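PDB 4V2X: endo-beta-1,4-glucanase (cellulase B) from Bacillus halodurans, which probably hydrolyses beta-glucans such as xyloglucan and beta-1,3-1,4-glucans, with a family 5 catalytic module followed by immunoglobulin-like and CBM46 modules. Local coordinates for residues 548-553 with 574-579; 145-150 with 189-194. One frame throughout, in Å; residues are numbered along the deposited sequence.

Contact 1: residues 548-553 with 574-579; sequences AFFREV and IIKNGN
The backbones of 548-553 and 574-579 are bridged by side chains and water, with Val553 CA 8.0 Å from Lys576 CA and no direct hydrogen bond between the segments. The apolar half centres on the CD1 methyl of Ile574, which reaches two phenylalanines whose side chains come from the opposite direction. It lies 3.8 Å from CE1 of Phe550, approaching that ring obliquely. It also meets Phe549 at the ring edge, in plane, with CE2 3.9 Å away. The two rings also meet each other: CD2 of Phe549 sits over the centre of one Phe550 face, while CG2 of Val553 covers a Phe549 face near the rim.

Lys576 carries the polar half. Its CG stands anti to the backbone N (chi1 -177°) and the chain runs extended to CE, passing CG1 of Val553 with CD at 3.9 Å. The last torsion bends (chi4 -69°), turning NZ to Gly578 O, 2.8 Å away and reached from above the carbonyl plane. NZ also donates to two waters, at 3.1 Å from water 1 and 2.6 Å from water 2, which bond to Phe550 O in the last helical turn and Val553 O just beyond it. With Asp555 OD1 as salt-bridge partner, the ammonium has four neighbours for three protons, so these bonds probably share them. A methionine in its place would probably leave Asp555 without its ionic mate and both waters without this donor.

Val553 N bonds to Phe550 O, and Glu552 N to Phe549 O, closing the last turn. Gly578 and Asn579 have the backbone angles of a type II' turn, joining strands 569-577 and 580-585. The whole is a short helix packed against an antiparallel beta-hairpin in the CBM46 module.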
# COMPACT_ATOMS: atom_id res chain seq x y z
N ALA A 548 -22.06 36.41 3.81
CA ALA A 548 -20.92 35.60 3.34
C ALA A 548 -20.34 36.15 2.04
O ALA A 548 -19.13 36.10 1.83
CB ALA A 548 -21.35 34.16 3.15
N PHE A 549 -21.21 36.66 1.17
CA PHE A 549 -20.76 37.34 -0.04
C PHE A 549 -19.89 38.54 0.32
O PHE A 549 -18.76 38.66 -0.14
CB PHE A 549 -21.95 37.78 -0.89
CG PHE A 549 -21.60 38.68 -2.04
CD1 PHE A 549 -20.98 38.18 -3.18
CD2 PHE A 549 -21.95 40.03 -2.02
CE1 PHE A 549 -20.68 39.00 -4.25
CE2 PHE A 549 -21.66 40.86 -3.10
CZ PHE A 549 -21.03 40.35 -4.21
N PHE A 550 -20.43 39.42 1.16
CA PHE A 550 -19.72 40.65 1.51
C PHE A 550 -18.43 40.42 2.29
O PHE A 550 -17.51 41.24 2.20
CB PHE A 550 -20.65 41.60 2.26
CG PHE A 550 -21.70 42.22 1.39
CD1 PHE A 550 -21.35 43.08 0.36
CD2 PHE A 550 -23.04 41.93 1.59
CE1 PHE A 550 -22.31 43.65 -0.45
CE2 PHE A 550 -24.01 42.51 0.78
CZ PHE A 550 -23.65 43.36 -0.24
N ARG A 551 -18.33 39.32 3.03
CA ARG A 551 -17.08 39.00 3.74
C ARG A 551 -15.89 38.88 2.79
O ARG A 551 -14.75 39.08 3.20
CB ARG A 551 -17.22 37.71 4.56
CG ARG A 551 -17.86 37.90 5.92
CD ARG A 551 -17.49 36.79 6.88
NE ARG A 551 -18.00 35.49 6.46
CZ ARG A 551 -19.24 35.05 6.65
NH1 ARG A 551 -20.15 35.80 7.26
NH2 ARG A 551 -19.59 33.84 6.22
N GLU A 552 -16.15 38.56 1.52
CA GLU A 552 -15.10 38.43 0.53
C GLU A 552 -15.21 39.47 -0.59
O GLU A 552 -14.81 39.22 -1.73
CB GLU A 552 -15.10 37.00 -0.02
CG GLU A 552 -14.85 35.98 1.08
CD GLU A 552 -14.67 34.57 0.57
OE1 GLU A 552 -13.64 34.30 -0.07
OE2 GLU A 552 -15.58 33.75 0.80
N VAL A 553 -15.74 40.64 -0.24
CA VAL A 553 -15.76 41.78 -1.13
C VAL A 553 -15.01 42.93 -0.46
O VAL A 553 -15.32 43.30 0.67
CB VAL A 553 -17.21 42.21 -1.45
CG1 VAL A 553 -17.23 43.49 -2.29
CG2 VAL A 553 -17.96 41.09 -2.15
N ILE A 574 -23.17 47.90 -6.91
CA ILE A 574 -23.06 48.11 -5.47
C ILE A 574 -21.75 48.81 -5.14
O ILE A 574 -20.71 48.57 -5.77
CB ILE A 574 -23.21 46.82 -4.64
CG1 ILE A 574 -22.25 45.73 -5.13
CG2 ILE A 574 -24.65 46.32 -4.70
CD1 ILE A 574 -22.09 44.57 -4.17
N ILE A 575 -21.82 49.71 -4.17
CA ILE A 575 -20.65 50.40 -3.65
C ILE A 575 -20.58 50.04 -2.17
O ILE A 575 -21.52 50.29 -1.42
CB ILE A 575 -20.74 51.93 -3.84
CG1 ILE A 575 -20.83 52.25 -5.34
CG2 ILE A 575 -19.52 52.61 -3.24
CD1 ILE A 575 -21.06 53.71 -5.66
N LYS A 576 -19.48 49.41 -1.79
CA LYS A 576 -19.26 48.98 -0.41
C LYS A 576 -18.31 49.96 0.27
O LYS A 576 -17.22 50.24 -0.24
CB LYS A 576 -18.68 47.57 -0.38
CG LYS A 576 -18.47 46.99 1.01
CD LYS A 576 -17.81 45.63 0.93
CE LYS A 576 -17.79 44.94 2.29
NZ LYS A 576 -16.88 45.61 3.25
N ASN A 577 -18.73 50.47 1.42
CA ASN A 577 -17.92 51.33 2.26
C ASN A 577 -18.06 50.81 3.68
O ASN A 577 -19.03 51.11 4.37
CB ASN A 577 -18.43 52.78 2.19
CG ASN A 577 -17.97 53.51 0.93
OD1 ASN A 577 -18.78 54.00 0.14
ND2 ASN A 577 -16.65 53.61 0.75
N GLY A 578 -17.10 50.01 4.12
CA GLY A 578 -17.21 49.31 5.40
C GLY A 578 -18.37 48.33 5.38
O GLY A 578 -18.53 47.57 4.43
N ASN A 579 -19.19 48.36 6.43
CA ASN A 579 -20.36 47.49 6.49
C ASN A 579 -21.59 48.07 5.79
O ASN A 579 -22.66 47.45 5.80
CB ASN A 579 -20.70 47.17 7.95
CG ASN A 579 -19.64 46.31 8.62
OD1 ASN A 579 -19.03 45.46 7.98
ND2 ASN A 579 -19.44 46.52 9.91
O HOH W 1 -16.05 42.73 4.02
O HOH W 2 -14.41 44.98 2.70

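Contact 2: residues 145-150 with 189-194; sequences YVMINL and KLMFES
Residues 145-150 and 189-194 pair as adjacent parallel strands of the eight-stranded (beta/alpha)8 barrel of the family 5 catalytic module. The axes of 145-149 and 190-193 approach to 4.7 Å and diverge by 27°, a twist in keeping with a closed barrel. The ladder has the parallel pattern, in which one residue bonds to the two flanking its partner. Val146 N donates to Lys189 O at 2.9 Å, and Val146 O accepts from Met191 N at 2.8 Å, almost straight on. Ile148 repeats this two residues along, its N reaching Met191 O at a longer 3.2 Å and its O receiving Glu193 N at 2.9 Å.

Side chains alternate between two faces. Val146 and Ile148 stand with Leu190 and Phe192, where CG1 of Val146 touches CD1 of Leu190 at 3.7 Å and Ile148 lies alongside the Phe192 ring. On the other face Met147 packs its CB and CG against CG of Met191. Asn149 and Glu193 point the same way there, and Asn149 ND2 donates to Glu193 OE1 at 3.1 Å from well above the carboxylate plane (57° out of it), while Asn149 OD1 accepts from Val110 N. That same carboxylate oxygen is salt-bridged to Arg107.

At the strands' start, Lys189 crosses the Tyr145 ring at about a right angle. The bend at chi3 (75°) brings CE over the ring centre, 3.8 Å from the centroid, a CH-pi contact joined by a cation-pi one from NZ, whose salt bridge is to Asp143.

Strands 105-108 and 238-241 flank the pair, their Arg107 and Val239 both touching Met147 and Glu193. Helix 126-141 lies against Val146 and Ile148, and Trp176 of helix 165-183 meets Phe192.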
# COMPACT_ATOMS: atom_id res chain seq x y z
N TYR A 145 -33.28 -5.08 2.15
CA TYR A 145 -31.88 -5.19 2.55
C TYR A 145 -31.59 -3.97 3.41
O TYR A 145 -32.22 -2.92 3.23
CB TYR A 145 -30.95 -5.19 1.33
CG TYR A 145 -31.07 -6.44 0.50
CD1 TYR A 145 -32.09 -6.59 -0.43
CD2 TYR A 145 -30.18 -7.50 0.68
CE1 TYR A 145 -32.22 -7.74 -1.18
CE2 TYR A 145 -30.31 -8.66 -0.06
CZ TYR A 145 -31.33 -8.78 -0.99
OH TYR A 145 -31.44 -9.94 -1.73
N VAL A 146 -30.64 -4.10 4.33
CA VAL A 146 -30.31 -3.04 5.27
C VAL A 146 -28.80 -2.89 5.38
O VAL A 146 -28.08 -3.87 5.53
CB VAL A 146 -30.87 -3.35 6.68
CG1 VAL A 146 -30.53 -2.22 7.64
CG2 VAL A 146 -32.37 -3.59 6.62
N MET A 147 -28.32 -1.65 5.33
CA MET A 147 -26.90 -1.36 5.55
C MET A 147 -26.77 -0.45 6.75
O MET A 147 -27.41 0.60 6.79
CB MET A 147 -26.27 -0.68 4.32
CG MET A 147 -24.76 -0.47 4.40
SD MET A 147 -24.06 0.50 3.04
CE MET A 147 -24.73 -0.33 1.61
N ILE A 148 -25.95 -0.85 7.72
CA ILE A 148 -25.60 0.03 8.83
C ILE A 148 -24.10 0.27 8.80
O ILE A 148 -23.34 -0.51 8.20
CB ILE A 148 -26.00 -0.55 10.21
CG1 ILE A 148 -25.31 -1.89 10.46
CG2 ILE A 148 -27.52 -0.68 10.31
CD1 ILE A 148 -25.49 -2.40 11.88
N ASN A 149 -23.67 1.33 9.46
CA ASN A 149 -22.27 1.72 9.43
C ASN A 149 -21.82 2.46 10.69
O ASN A 149 -22.56 2.53 11.66
CB ASN A 149 -22.02 2.60 8.19
CG ASN A 149 -22.66 3.97 8.30
OD1 ASN A 149 -23.13 4.39 9.36
ND2 ASN A 149 -22.67 4.70 7.18
N LEU A 150 -20.59 2.97 10.67
CA LEU A 150 -20.21 4.09 11.54
C LEU A 150 -20.19 5.27 10.61
O LEU A 150 -19.55 5.21 9.55
CB LEU A 150 -18.82 3.91 12.16
CG LEU A 150 -18.37 2.53 12.63
CD1 LEU A 150 -16.97 2.63 13.22
CD2 LEU A 150 -19.34 1.95 13.65
N LYS A 189 -29.38 -10.35 4.86
CA LYS A 189 -29.89 -9.15 4.19
C LYS A 189 -29.48 -7.87 4.94
O LYS A 189 -29.56 -6.77 4.38
CB LYS A 189 -31.41 -9.21 4.02
CG LYS A 189 -31.82 -10.32 3.06
CD LYS A 189 -33.32 -10.37 2.85
CE LYS A 189 -33.80 -9.25 1.96
NZ LYS A 189 -35.23 -9.45 1.58
N LEU A 190 -29.08 -8.02 6.20
CA LEU A 190 -28.38 -6.96 6.94
C LEU A 190 -26.89 -7.03 6.61
O LEU A 190 -26.25 -8.07 6.83
CB LEU A 190 -28.59 -7.10 8.45
CG LEU A 190 -27.80 -6.14 9.36
CD1 LEU A 190 -28.16 -4.68 9.08
CD2 LEU A 190 -28.04 -6.48 10.82
N MET A 191 -26.35 -5.95 6.06
CA MET A 191 -24.92 -5.86 5.74
C MET A 191 -24.26 -4.74 6.54
O MET A 191 -24.93 -3.80 6.97
CB MET A 191 -24.72 -5.63 4.23
CG MET A 191 -25.10 -4.24 3.74
SD MET A 191 -25.52 -4.21 1.99
CE MET A 191 -27.21 -4.81 2.07
N PHE A 192 -22.95 -4.86 6.75
CA PHE A 192 -22.18 -3.87 7.50
C PHE A 192 -21.25 -3.09 6.58
O PHE A 192 -20.58 -3.68 5.74
CB PHE A 192 -21.28 -4.55 8.55
CG PHE A 192 -22.00 -5.41 9.56
CD1 PHE A 192 -23.34 -5.22 9.86
CD2 PHE A 192 -21.30 -6.39 10.25
CE1 PHE A 192 -23.97 -6.02 10.81
CE2 PHE A 192 -21.92 -7.19 11.19
CZ PHE A 192 -23.26 -7.01 11.48
N GLU A 193 -21.18 -1.78 6.80
CA GLU A 193 -20.27 -0.87 6.09
C GLU A 193 -19.29 -0.28 7.11
O GLU A 193 -19.70 0.31 8.11
CB GLU A 193 -21.09 0.24 5.43
CG GLU A 193 -20.29 1.34 4.74
CD GLU A 193 -21.17 2.52 4.34
OE1 GLU A 193 -22.28 2.67 4.89
OE2 GLU A 193 -20.75 3.30 3.47
N SER A 194 -17.99 -0.41 6.83
CA SER A 194 -16.95 -0.16 7.82
C SER A 194 -16.93 1.26 8.39
O SER A 194 -16.86 1.45 9.61
CB SER A 194 -15.58 -0.45 7.20
OG SER A 194 -15.36 0.34 6.06

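How the contacts relate
From the N terminus, contact 2 comes first. After strand 145-149 the chain leaves the barrel, passes through helices 153-158 and 165-183, and returns as strand 190-193 beside it, closing a beta-alpha-beta crossover. The remaining barrel strands, the strands of the middle module and the first of the last module follow before contact 1 opens. There the chain goes from helix 547-551 through strand 556-564 into 569-577, a shorter loop of 20 residues that is mostly strand. The two closures are in series and neither nest nor cross. Each contact has both segments in one module, catalytic for contact 2 and carbohydrate-binding for contact 1, with centres about 47 Å apart on opposite sides of the chain's centre.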